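Malonyl-CoA decarboxylase (Rhodopseudomonas palustris, PDB 4KSA) probably catalyses the decarboxylation of malonyl-CoA to acetyl-CoA and carbon dioxide. Local coordinates at residues A245-L250 and T262-S267; D213-G218 and I255-A260; L75-A80 and V137-A142; S61-Y66 and T133-K138. All coordinates share one frame; numbering follows the deposited sequence.

Contact 1: A245-L250 and T262-S267; sequences APLLDL and TAVFYS
L247 and L248, in the last turn of helix 244-248, lay their methyl groups against V264 and Y266 of strand 262-270. The two leucines work in different ways. L247 has its CB directed at the strand and an extended outer chain (chi2 -173°), which carries CD1 into the angle between two side chains: it lies 4.3 Å from Y266 CB and 4.4 Å from V264 CG1. L248 does not aim its CB at the strand; only the end of its side chain turns in, and CD2 meets the tyrosine ring obliquely, 4.0 Å from Y266 CE1 and 4.1 Å from Y266 CD1. Y266 holds CG between its backbone N and carbonyl carbon (chi1 68°), a placement that sends the ring out from the strand, towards the helix, with V264 O at its edge and in its plane. The phenol end is fixed separately, by a hydrogen bond between Y266 OH and H197 NE2. All contacts across the interface are apolar. V264 and Y266, two residues apart, face the short helix, while F265 between them points away and packs on I285, V288 and V289 of helix 284-295. Strand 262-270 is thus covered by a helix on each face and flanked within the sheet by strands 230-237 and 301-304.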
loop_
_atom_site.group_PDB
_atom_site.type_symbol
_atom_site.label_atom_id
_atom_site.label_comp_id
_atom_site.label_asym_id
_atom_site.label_seq_id
_atom_site.Cartn_x
_atom_site.Cartn_y
_atom_site.Cartn_z
ATOM N N ALA A 245 29.021 27.893 6.147
ATOM C CA ALA A 245 28.341 29.135 6.503
ATOM C C ALA A 245 27.265 29.533 5.494
ATOM O O ALA A 245 26.102 29.711 5.861
ATOM C CB ALA A 245 29.349 30.255 6.661
ATOM N N PRO A 246 27.631 29.674 4.207
ATOM C CA PRO A 246 26.618 30.054 3.216
ATOM C C PRO A 246 25.412 29.099 3.153
ATOM O O PRO A 246 24.271 29.529 3.352
ATOM C CB PRO A 246 27.415 30.124 1.908
ATOM C CG PRO A 246 28.569 29.208 2.142
ATOM C CD PRO A 246 28.948 29.498 3.569
ATOM N N LEU A 247 25.653 27.815 2.890
ATOM C CA LEU A 247 24.566 26.846 2.826
ATOM C C LEU A 247 23.601 27.025 3.988
ATOM O O LEU A 247 22.390 27.080 3.806
ATOM C CB LEU A 247 25.112 25.423 2.873
ATOM C CG LEU A 247 25.997 24.961 1.725
ATOM C CD1 LEU A 247 26.293 23.486 1.881
ATOM C CD2 LEU A 247 25.284 25.208 0.416
ATOM N N LEU A 248 24.147 27.126 5.190
ATOM C CA LEU A 248 23.326 27.266 6.381
ATOM C C LEU A 248 22.723 28.652 6.584
ATOM O O LEU A 248 21.828 28.812 7.411
ATOM C CB LEU A 248 24.145 26.893 7.616
ATOM C CG LEU A 248 25.089 25.701 7.440
ATOM C CD1 LEU A 248 25.839 25.441 8.749
ATOM C CD2 LEU A 248 24.300 24.479 6.998
ATOM N N ASP A 249 23.202 29.652 5.844
ATOM C CA ASP A 249 22.683 31.011 6.003
ATOM C C ASP A 249 21.210 31.132 5.634
ATOM O O ASP A 249 20.835 31.022 4.463
ATOM C CB ASP A 249 23.500 32.014 5.180
ATOM C CG ASP A 249 23.002 33.457 5.348
ATOM O OD1 ASP A 249 22.471 33.787 6.436
ATOM O OD2 ASP A 249 23.155 34.265 4.403
ATOM N N LEU A 250 20.383 31.363 6.650
ATOM C CA LEU A 250 18.947 31.496 6.451
ATOM C C LEU A 250 18.627 32.715 5.612
ATOM O O LEU A 250 17.646 32.723 4.865
ATOM C CB LEU A 250 18.226 31.575 7.798
ATOM C CG LEU A 250 18.100 30.238 8.538
ATOM C CD1 LEU A 250 17.374 29.229 7.642
ATOM C CD2 LEU A 250 19.484 29.716 8.926
ATOM N N THR A 262 23.971 20.518 -8.721
ATOM C CA THR A 262 24.753 19.817 -7.707
ATOM C C THR A 262 23.940 19.414 -6.482
ATOM O O THR A 262 23.068 20.153 -6.002
ATOM C CB THR A 262 25.921 20.687 -7.193
ATOM O OG1 THR A 262 26.451 21.458 -8.272
ATOM C CG2 THR A 262 27.029 19.816 -6.637
ATOM N N ALA A 263 24.251 18.226 -5.985
ATOM C CA ALA A 263 23.619 17.707 -4.789
ATOM C C ALA A 263 24.731 17.677 -3.745
ATOM O O ALA A 263 25.743 16.991 -3.932
ATOM C CB ALA A 263 23.087 16.302 -5.046
ATOM N N VAL A 264 24.574 18.429 -2.662
ATOM C CA VAL A 264 25.611 18.412 -1.655
ATOM C C VAL A 264 25.230 17.922 -0.234
ATOM O O VAL A 264 24.478 18.555 0.519
ATOM C CB VAL A 264 26.312 19.779 -1.591
ATOM C CG1 VAL A 264 25.299 20.884 -1.517
ATOM C CG2 VAL A 264 27.246 19.823 -0.393
ATOM N N PHE A 265 25.768 16.757 0.105
ATOM C CA PHE A 265 25.554 16.142 1.398
ATOM C C PHE A 265 26.298 17.006 2.383
ATOM O O PHE A 265 27.487 17.245 2.213
ATOM C CB PHE A 265 26.141 14.739 1.377
ATOM C CG PHE A 265 25.512 13.865 0.356
ATOM C CD1 PHE A 265 24.252 13.329 0.576
ATOM C CD2 PHE A 265 26.120 13.665 -0.872
ATOM C CE1 PHE A 265 23.603 12.618 -0.410
ATOM C CE2 PHE A 265 25.473 12.950 -1.874
ATOM C CZ PHE A 265 24.212 12.428 -1.642
ATOM N N TYR A 266 25.622 17.492 3.408
ATOM C CA TYR A 266 26.329 18.331 4.347
ATOM C C TYR A 266 26.103 17.907 5.778
ATOM O O TYR A 266 26.572 18.557 6.715
ATOM C CB TYR A 266 25.952 19.803 4.123
ATOM C CG TYR A 266 24.543 20.162 4.467
ATOM C CD1 TYR A 266 24.203 20.538 5.769
ATOM C CD2 TYR A 266 23.539 20.137 3.494
ATOM C CE1 TYR A 266 22.891 20.890 6.099
ATOM C CE2 TYR A 266 22.218 20.483 3.816
ATOM C CZ TYR A 266 21.907 20.860 5.120
ATOM O OH TYR A 266 20.622 21.208 5.441
ATOM N N SER A 267 25.386 16.796 5.931
ATOM C CA SER A 267 25.088 16.226 7.248
ATOM C C SER A 267 24.672 14.775 7.145
ATOM O O SER A 267 23.726 14.454 6.437
ATOM C CB SER A 267 23.966 16.991 7.933
ATOM O OG SER A 267 23.764 16.479 9.236
#

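Contact 2: D213-G218 and I255-A260; sequences DRRCYG and IAASDA
D213 and R215 reach the loop 255-260 by two separate touches, one along an aliphatic stem and one at the end of a guanidinium. D213 presents its CB to the loop, 3.5 Å from I255 O and 4.0 Å from I255 CG1, while its carboxylate is engaged by arginines: OD1 forms a salt bridge with R252, and OD2 lies 3.3 Å from R214 NH2, well out of that guanidinium plane, so the attraction there is one of charge alone. R215 bends at chi2 (-113°) and folds back beside its own strand. This lets NH1 donate to R214 O at 3.1 Å, coming from above the carbonyl plane although the oxygen lies close to the plane of the guanidinium. NH2 meets the methyl of A257 obliquely, 3.4 Å from its CB, and has its charged partner in E295. No hydrogen bond links the two segments, even though the backbones come within 5.2 Å between D213 CA and A257 CA. The loop, which leads from helix 244-248 into strand 262-270, rests on D213 and the first residues of strand 214-220. Strand 230-237 separates those two strands in the sheet; R214 and C216 face helix 202-209, and Y217 packs on helix 284-295.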
loop_
_atom_site.group_PDB
_atom_site.type_symbol
_atom_site.label_atom_id
_atom_site.label_comp_id
_atom_site.label_asym_id
_atom_site.label_seq_id
_atom_site.Cartn_x
_atom_site.Cartn_y
_atom_site.Cartn_z
ATOM N N ASP A 213 15.379 23.748 -2.175
ATOM C CA ASP A 213 16.770 23.419 -2.454
ATOM C C ASP A 213 17.382 22.617 -1.301
ATOM O O ASP A 213 18.601 22.459 -1.204
ATOM C CB ASP A 213 17.574 24.698 -2.752
ATOM C CG ASP A 213 17.794 25.568 -1.527
ATOM O OD1 ASP A 213 16.888 25.636 -0.668
ATOM O OD2 ASP A 213 18.877 26.201 -1.440
ATOM N N ARG A 214 16.509 22.105 -0.434
ATOM C CA ARG A 214 16.900 21.282 0.713
ATOM C C ARG A 214 16.130 19.962 0.643
ATOM O O ARG A 214 14.967 19.947 0.263
ATOM C CB ARG A 214 16.585 22.004 2.024
ATOM C CG ARG A 214 17.452 23.218 2.293
ATOM C CD ARG A 214 18.843 22.827 2.787
ATOM N NE ARG A 214 19.788 23.944 2.723
ATOM C CZ ARG A 214 20.340 24.389 1.596
ATOM N NH1 ARG A 214 21.183 25.408 1.622
ATOM N NH2 ARG A 214 20.062 23.804 0.438
ATOM N N ARG A 215 16.794 18.861 0.994
ATOM C CA ARG A 215 16.190 17.529 0.974
ATOM C C ARG A 215 16.906 16.606 1.936
ATOM O O ARG A 215 18.109 16.424 1.812
ATOM C CB ARG A 215 16.315 16.893 -0.410
ATOM C CG ARG A 215 15.560 17.579 -1.494
ATOM C CD ARG A 215 14.433 16.710 -1.998
ATOM N NE ARG A 215 13.924 17.198 -3.276
ATOM C CZ ARG A 215 13.552 18.457 -3.500
ATOM N NH1 ARG A 215 13.630 19.360 -2.527
ATOM N NH2 ARG A 215 13.112 18.818 -4.702
ATOM N N CYS A 216 16.195 16.016 2.889
ATOM C CA CYS A 216 16.848 15.069 3.794
ATOM C C CYS A 216 16.202 13.710 3.673
ATOM O O CYS A 216 15.008 13.587 3.400
ATOM C CB CYS A 216 16.805 15.543 5.236
ATOM S SG CYS A 216 15.329 16.417 5.604
ATOM N N TYR A 217 17.013 12.685 3.861
ATOM C CA TYR A 217 16.554 11.325 3.744
ATOM C C TYR A 217 16.746 10.550 5.036
ATOM O O TYR A 217 17.449 10.992 5.961
ATOM C CB TYR A 217 17.301 10.663 2.601
ATOM C CG TYR A 217 17.063 11.385 1.300
ATOM C CD1 TYR A 217 15.952 11.084 0.511
ATOM C CD2 TYR A 217 17.890 12.438 0.895
ATOM C CE1 TYR A 217 15.664 11.811 -0.639
ATOM C CE2 TYR A 217 17.602 13.175 -0.261
ATOM C CZ TYR A 217 16.485 12.856 -1.019
ATOM O OH TYR A 217 16.156 13.590 -2.138
ATOM N N GLY A 218 16.091 9.397 5.105
ATOM C CA GLY A 218 16.204 8.571 6.281
ATOM C C GLY A 218 16.301 7.119 5.894
ATOM O O GLY A 218 15.786 6.713 4.852
ATOM N N ILE A 255 16.899 28.286 -4.394
ATOM C CA ILE A 255 16.803 28.144 -5.837
ATOM C C ILE A 255 15.860 26.993 -6.147
ATOM O O ILE A 255 15.735 26.064 -5.358
ATOM C CB ILE A 255 18.182 27.855 -6.470
ATOM C CG1 ILE A 255 18.622 26.419 -6.165
ATOM C CG2 ILE A 255 19.209 28.843 -5.930
ATOM C CD1 ILE A 255 19.947 26.020 -6.797
ATOM N N ALA A 256 15.178 27.062 -7.283
ATOM C CA ALA A 256 14.263 26.000 -7.656
ATOM C C ALA A 256 15.096 24.739 -7.801
ATOM O O ALA A 256 16.187 24.770 -8.366
ATOM C CB ALA A 256 13.575 26.332 -8.960
ATOM N N ALA A 257 14.577 23.635 -7.274
ATOM C CA ALA A 257 15.265 22.351 -7.309
ATOM C C ALA A 257 15.585 21.900 -8.724
ATOM O O ALA A 257 16.550 21.166 -8.953
ATOM C CB ALA A 257 14.419 21.292 -6.597
ATOM N N SER A 258 14.767 22.334 -9.674
ATOM C CA SER A 258 14.972 21.963 -11.065
ATOM C C SER A 258 16.167 22.710 -11.648
ATOM O O SER A 258 16.812 22.225 -12.576
ATOM C CB SER A 258 13.707 22.263 -11.868
ATOM O OG SER A 258 13.199 23.549 -11.556
ATOM N N ASP A 259 16.461 23.884 -11.090
ATOM C CA ASP A 259 17.584 24.716 -11.536
ATOM C C ASP A 259 18.933 24.186 -11.052
ATOM O O ASP A 259 19.963 24.392 -11.692
ATOM C CB ASP A 259 17.422 26.155 -11.030
ATOM C CG ASP A 259 16.314 26.910 -11.743
ATOM O OD1 ASP A 259 15.981 28.032 -11.298
ATOM O OD2 ASP A 259 15.780 26.392 -12.751
ATOM N N ALA A 260 18.925 23.511 -9.910
ATOM C CA ALA A 260 20.154 22.980 -9.343
ATOM C C ALA A 260 20.820 21.942 -10.236
ATOM O O ALA A 260 20.159 21.275 -11.028
ATOM C CB ALA A 260 19.871 22.388 -7.955
#

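Contact 3: L75-A80 and V137-A142; sequences LAFLDA and VKMREA
L78 of helix 71-83 fits between M139 and A142 on helix 132-146, in a nearly perpendicular helix-helix crossing of the N-terminal helical region. The axes of the two segments are inclined at 88° and come no closer than 11.3 Å, so long side chains have to bridge the gap. L78 does most of this. Its CB is aimed at the other helix and its branch straddles two residues one turn apart: CD1 touches the methyl of A142 (CB, 3.8 Å), whereas CD2 lies 4.0 Å from M139 CG. The leucine and M139, a selenomethionine in this crystal, run past one another in opposite directions. M139 reaches out with CG anti to its backbone N (chi1 -177°) and stays extended to the selenium, bending only at the last torsion. Y66 of helix 52-68 packs on L78, M139 and A142 alike and closes the group, while F160 of helix 154-167 covers M139 as well. The end of M139 carries on to F77 in a Met-aromatic contact, the two side chains crossing at about a right angle. Selenium approaches the rim rather than the face: M139 SE lies 4.0 Å from F77 CE1, and the line to it from the ring centroid is 89° off the ring normal.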
loop_
_atom_site.group_PDB
_atom_site.type_symbol
_atom_site.label_atom_id
_atom_site.label_comp_id
_atom_site.label_asym_id
_atom_site.label_seq_id
_atom_site.Cartn_x
_atom_site.Cartn_y
_atom_site.Cartn_z
ATOM N N LEU A 75 22.816 -0.534 36.524
ATOM C CA LEU A 75 24.229 -0.818 36.474
ATOM C C LEU A 75 24.598 -2.165 37.087
ATOM O O LEU A 75 25.417 -2.896 36.532
ATOM C CB LEU A 75 24.997 0.314 37.156
ATOM C CG LEU A 75 26.411 0.555 36.621
ATOM C CD1 LEU A 75 26.928 1.886 37.141
ATOM C CD2 LEU A 75 27.338 -0.591 37.039
ATOM N N ALA A 76 23.997 -2.514 38.218
ATOM C CA ALA A 76 24.334 -3.785 38.847
ATOM C C ALA A 76 23.956 -4.909 37.904
ATOM O O ALA A 76 24.726 -5.853 37.721
ATOM C CB ALA A 76 23.609 -3.936 40.175
ATOM N N PHE A 77 22.778 -4.786 37.293
ATOM C CA PHE A 77 22.280 -5.794 36.361
ATOM C C PHE A 77 23.198 -5.966 35.145
ATOM O O PHE A 77 23.499 -7.092 34.722
ATOM C CB PHE A 77 20.859 -5.445 35.907
ATOM C CG PHE A 77 20.352 -6.327 34.811
ATOM C CD1 PHE A 77 20.206 -5.839 33.518
ATOM C CD2 PHE A 77 20.081 -7.663 35.054
ATOM C CE1 PHE A 77 19.800 -6.675 32.479
ATOM C CE2 PHE A 77 19.674 -8.514 34.022
ATOM C CZ PHE A 77 19.533 -8.017 32.729
ATOM N N LEU A 78 23.641 -4.847 34.583
ATOM C CA LEU A 78 24.531 -4.907 33.443
ATOM C C LEU A 78 25.784 -5.645 33.880
ATOM O O LEU A 78 26.272 -6.502 33.156
ATOM C CB LEU A 78 24.879 -3.500 32.954
ATOM C CG LEU A 78 23.736 -2.649 32.399
ATOM C CD1 LEU A 78 24.289 -1.344 31.825
ATOM C CD2 LEU A 78 23.010 -3.430 31.315
ATOM N N ASP A 79 26.302 -5.326 35.070
ATOM C CA ASP A 79 27.500 -5.999 35.570
ATOM C C ASP A 79 27.209 -7.479 35.758
ATOM O O ASP A 79 28.054 -8.320 35.495
ATOM C CB ASP A 79 27.976 -5.376 36.886
ATOM C CG ASP A 79 28.856 -4.140 36.663
ATOM O OD1 ASP A 79 29.734 -4.188 35.779
ATOM O OD2 ASP A 79 28.689 -3.124 37.377
ATOM N N ALA A 80 25.997 -7.787 36.203
ATOM C CA ALA A 80 25.569 -9.167 36.402
ATOM C C ALA A 80 25.644 -9.911 35.062
ATOM O O ALA A 80 25.947 -11.108 35.033
ATOM C CB ALA A 80 24.132 -9.209 36.950
ATOM N N VAL A 137 18.277 -1.829 22.382
ATOM C CA VAL A 137 19.195 -0.849 21.831
ATOM C C VAL A 137 19.529 0.157 22.918
ATOM O O VAL A 137 20.689 0.561 23.075
ATOM C CB VAL A 137 18.591 -0.105 20.618
ATOM C CG1 VAL A 137 19.483 1.073 20.219
ATOM C CG2 VAL A 137 18.432 -1.078 19.449
ATOM N N LYS A 138 18.504 0.552 23.669
ATOM C CA LYS A 138 18.674 1.513 24.748
ATOM C C LYS A 138 19.572 0.909 25.804
ATOM O O LYS A 138 20.412 1.594 26.367
ATOM C CB LYS A 138 17.324 1.904 25.351
ATOM C CG LYS A 138 16.924 3.370 25.087
ATOM C CD LYS A 138 16.752 3.660 23.580
ATOM C CE LYS A 138 15.518 2.922 22.983
ATOM N NZ LYS A 138 15.486 2.783 21.483
HETATM N N MSE A 139 19.409 -0.386 26.048
HETATM C CA MSE A 139 20.222 -1.099 27.031
HETATM C C MSE A 139 21.672 -1.208 26.551
HETATM O O MSE A 139 22.609 -1.090 27.328
HETATM C CB MSE A 139 19.635 -2.494 27.270
HETATM C CG MSE A 139 20.357 -3.323 28.355
HETATM SE SE MSE A 139 19.388 -4.949 28.844
HETATM C CE MSE A 139 20.617 -6.274 28.216
ATOM N N ARG A 140 21.855 -1.424 25.260
ATOM C CA ARG A 140 23.191 -1.525 24.730
ATOM C C ARG A 140 23.856 -0.153 24.832
ATOM O O ARG A 140 25.057 -0.038 25.040
ATOM C CB ARG A 140 23.141 -2.001 23.278
ATOM C CG ARG A 140 24.468 -2.552 22.791
ATOM C CD ARG A 140 24.803 -2.079 21.387
ATOM N NE ARG A 140 26.220 -2.293 21.140
ATOM C CZ ARG A 140 26.896 -1.801 20.115
ATOM N NH1 ARG A 140 28.190 -2.063 20.004
ATOM N NH2 ARG A 140 26.289 -1.052 19.210
ATOM N N GLU A 141 23.063 0.896 24.685
ATOM C CA GLU A 141 23.593 2.254 24.793
ATOM C C GLU A 141 24.203 2.434 26.194
ATOM O O GLU A 141 25.263 3.039 26.348
ATOM C CB GLU A 141 22.471 3.267 24.572
ATOM C CG GLU A 141 22.894 4.710 24.666
ATOM C CD GLU A 141 21.718 5.671 24.489
ATOM O OE1 GLU A 141 21.910 6.882 24.725
ATOM O OE2 GLU A 141 20.603 5.224 24.106
ATOM N N ALA A 142 23.518 1.883 27.199
ATOM C CA ALA A 142 23.950 1.935 28.588
ATOM C C ALA A 142 25.266 1.202 28.795
ATOM O O ALA A 142 26.186 1.736 29.408
ATOM C CB ALA A 142 22.890 1.332 29.483
#

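Contact 4: S61-Y66 and T133-K138; sequences SLLAGY and TAALVK
This is a small apolar helix-helix contact in the N-terminal helical region, where L63 of helix 52-68 leans on A135 and L136 of helix 132-146. Just 131 Å² is buried in all, and L63 contributes the greatest share. Its CB points at the partner helix, and with CG beside the backbone N (chi1 -72°) and the outer chain extended, one branch does the touching: L63 CD2 stands 3.8 Å from A135 CB. A135 offers no more than a methyl group, consistent with the close backbones, L63 CA and A135 CA being 7.1 Å apart. The same L63 CD2 has a looser neighbour in L136 CD2, at 4.4 Å. L136 arrives by a less direct path, for its CB is turned from helix 52-68 and it is the bent outer chain (chi2 -51°) that brings CD2 round to L63. Its own surroundings lie deeper, among I123 and L126 of helix 118-126 and F160 and F164 of helix 154-167. L63 also packs on A129 in the loop leading into helix 132-146; T133, in the first turn of that helix, hydrogen-bonds through OG1 to N127 OD1. No polar bond joins the two segments. Leucine meeting alanine, with a second leucine filling in from the interior, is ordinary close packing between neighbouring helices of an all-helical bundle.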
loop_
_atom_site.group_PDB
_atom_site.type_symbol
_atom_site.label_atom_id
_atom_site.label_comp_id
_atom_site.label_asym_id
_atom_site.label_seq_id
_atom_site.Cartn_x
_atom_site.Cartn_y
_atom_site.Cartn_z
ATOM N N SER A 61 8.329 -8.364 31.361
ATOM C CA SER A 61 8.423 -7.963 32.754
ATOM C C SER A 61 9.825 -7.446 33.084
ATOM O O SER A 61 9.970 -6.368 33.664
ATOM C CB SER A 61 8.058 -9.157 33.656
ATOM O OG SER A 61 7.500 -8.745 34.902
ATOM N N LEU A 62 10.850 -8.212 32.706
ATOM C CA LEU A 62 12.245 -7.842 32.965
ATOM C C LEU A 62 12.613 -6.489 32.347
ATOM O O LEU A 62 13.268 -5.663 32.988
ATOM C CB LEU A 62 13.186 -8.938 32.437
ATOM C CG LEU A 62 14.680 -8.821 32.777
ATOM C CD1 LEU A 62 15.348 -10.181 32.696
ATOM C CD2 LEU A 62 15.347 -7.854 31.830
ATOM N N LEU A 63 12.191 -6.267 31.106
ATOM C CA LEU A 63 12.480 -5.016 30.420
ATOM C C LEU A 63 11.841 -3.839 31.125
ATOM O O LEU A 63 12.471 -2.783 31.278
ATOM C CB LEU A 63 11.999 -5.074 28.972
ATOM C CG LEU A 63 12.853 -5.973 28.075
ATOM C CD1 LEU A 63 12.197 -6.170 26.733
ATOM C CD2 LEU A 63 14.204 -5.343 27.902
ATOM N N ALA A 64 10.592 -4.011 31.548
ATOM C CA ALA A 64 9.881 -2.943 32.246
ATOM C C ALA A 64 10.584 -2.649 33.573
ATOM O O ALA A 64 10.744 -1.489 33.970
ATOM C CB ALA A 64 8.439 -3.348 32.494
ATOM N N GLY A 65 11.004 -3.716 34.248
ATOM C CA GLY A 65 11.689 -3.578 35.512
ATOM C C GLY A 65 12.982 -2.821 35.339
ATOM O O GLY A 65 13.277 -1.904 36.106
ATOM N N TYR A 66 13.753 -3.206 34.329
ATOM C CA TYR A 66 15.017 -2.551 34.044
ATOM C C TYR A 66 14.806 -1.064 33.809
ATOM O O TYR A 66 15.501 -0.227 34.379
ATOM C CB TYR A 66 15.690 -3.191 32.819
ATOM C CG TYR A 66 16.958 -2.480 32.377
ATOM C CD1 TYR A 66 16.919 -1.496 31.397
ATOM C CD2 TYR A 66 18.186 -2.764 32.970
ATOM C CE1 TYR A 66 18.053 -0.814 31.017
ATOM C CE2 TYR A 66 19.337 -2.081 32.597
ATOM C CZ TYR A 66 19.263 -1.104 31.616
ATOM O OH TYR A 66 20.393 -0.406 31.224
ATOM N N THR A 133 13.317 -4.968 20.871
ATOM C CA THR A 133 14.490 -4.494 20.159
ATOM C C THR A 133 14.866 -3.078 20.555
ATOM O O THR A 133 16.036 -2.782 20.804
ATOM C CB THR A 133 14.278 -4.538 18.659
ATOM O OG1 THR A 133 14.035 -5.889 18.266
ATOM C CG2 THR A 133 15.509 -4.031 17.933
ATOM N N ALA A 134 13.873 -2.200 20.616
ATOM C CA ALA A 134 14.122 -0.810 20.978
ATOM C C ALA A 134 14.719 -0.745 22.382
ATOM O O ALA A 134 15.669 -0.013 22.635
ATOM C CB ALA A 134 12.829 -0.012 20.908
ATOM N N ALA A 135 14.153 -1.521 23.293
ATOM C CA ALA A 135 14.641 -1.547 24.658
ATOM C C ALA A 135 16.080 -2.092 24.681
ATOM O O ALA A 135 16.931 -1.581 25.411
ATOM C CB ALA A 135 13.720 -2.401 25.506
ATOM N N LEU A 136 16.357 -3.120 23.879
ATOM C CA LEU A 136 17.697 -3.681 23.840
ATOM C C LEU A 136 18.703 -2.687 23.295
ATOM O O LEU A 136 19.862 -2.698 23.691
ATOM C CB LEU A 136 17.747 -4.952 22.993
ATOM C CG LEU A 136 17.509 -6.298 23.683
ATOM C CD1 LEU A 136 18.405 -6.432 24.912
ATOM C CD2 LEU A 136 16.083 -6.398 24.092
ATOM N N VAL A 137 18.277 -1.829 22.382
ATOM C CA VAL A 137 19.195 -0.849 21.831
ATOM C C VAL A 137 19.529 0.157 22.918
ATOM O O VAL A 137 20.689 0.561 23.075
ATOM C CB VAL A 137 18.591 -0.105 20.618
ATOM C CG1 VAL A 137 19.483 1.073 20.219
ATOM C CG2 VAL A 137 18.432 -1.078 19.449
ATOM N N LYS A 138 18.504 0.552 23.669
ATOM C CA LYS A 138 18.674 1.513 24.748
ATOM C C LYS A 138 19.572 0.909 25.804
ATOM O O LYS A 138 20.412 1.594 26.367
ATOM C CB LYS A 138 17.324 1.904 25.351
ATOM C CG LYS A 138 16.924 3.370 25.087
ATOM C CD LYS A 138 16.752 3.660 23.580
ATOM C CE LYS A 138 15.518 2.922 22.983
ATOM N NZ LYS A 138 15.486 2.783 21.483
#

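In the fold
The four contacts fall into two pairs, about 40 Å apart between centres. Contacts 3 and 4 share helix 132-146 and are joined by Y66, which extends from helix 52-68 into the group formed by contact 3; both are wholly apolar between their segments, contact 3 buried and contact 4 only partly so. Contacts 1 and 2 belong to the same mixed sheet of the C-terminal domain and touch where R214 NH1 probably donates a hydrogen bond to L247 O. There the chemistry divides with depth: contact 1 is a buried hydrocarbon seam beneath a short helix, whereas contact 2, partly buried, places a loop against a strand end rich in arginine and carboxylate.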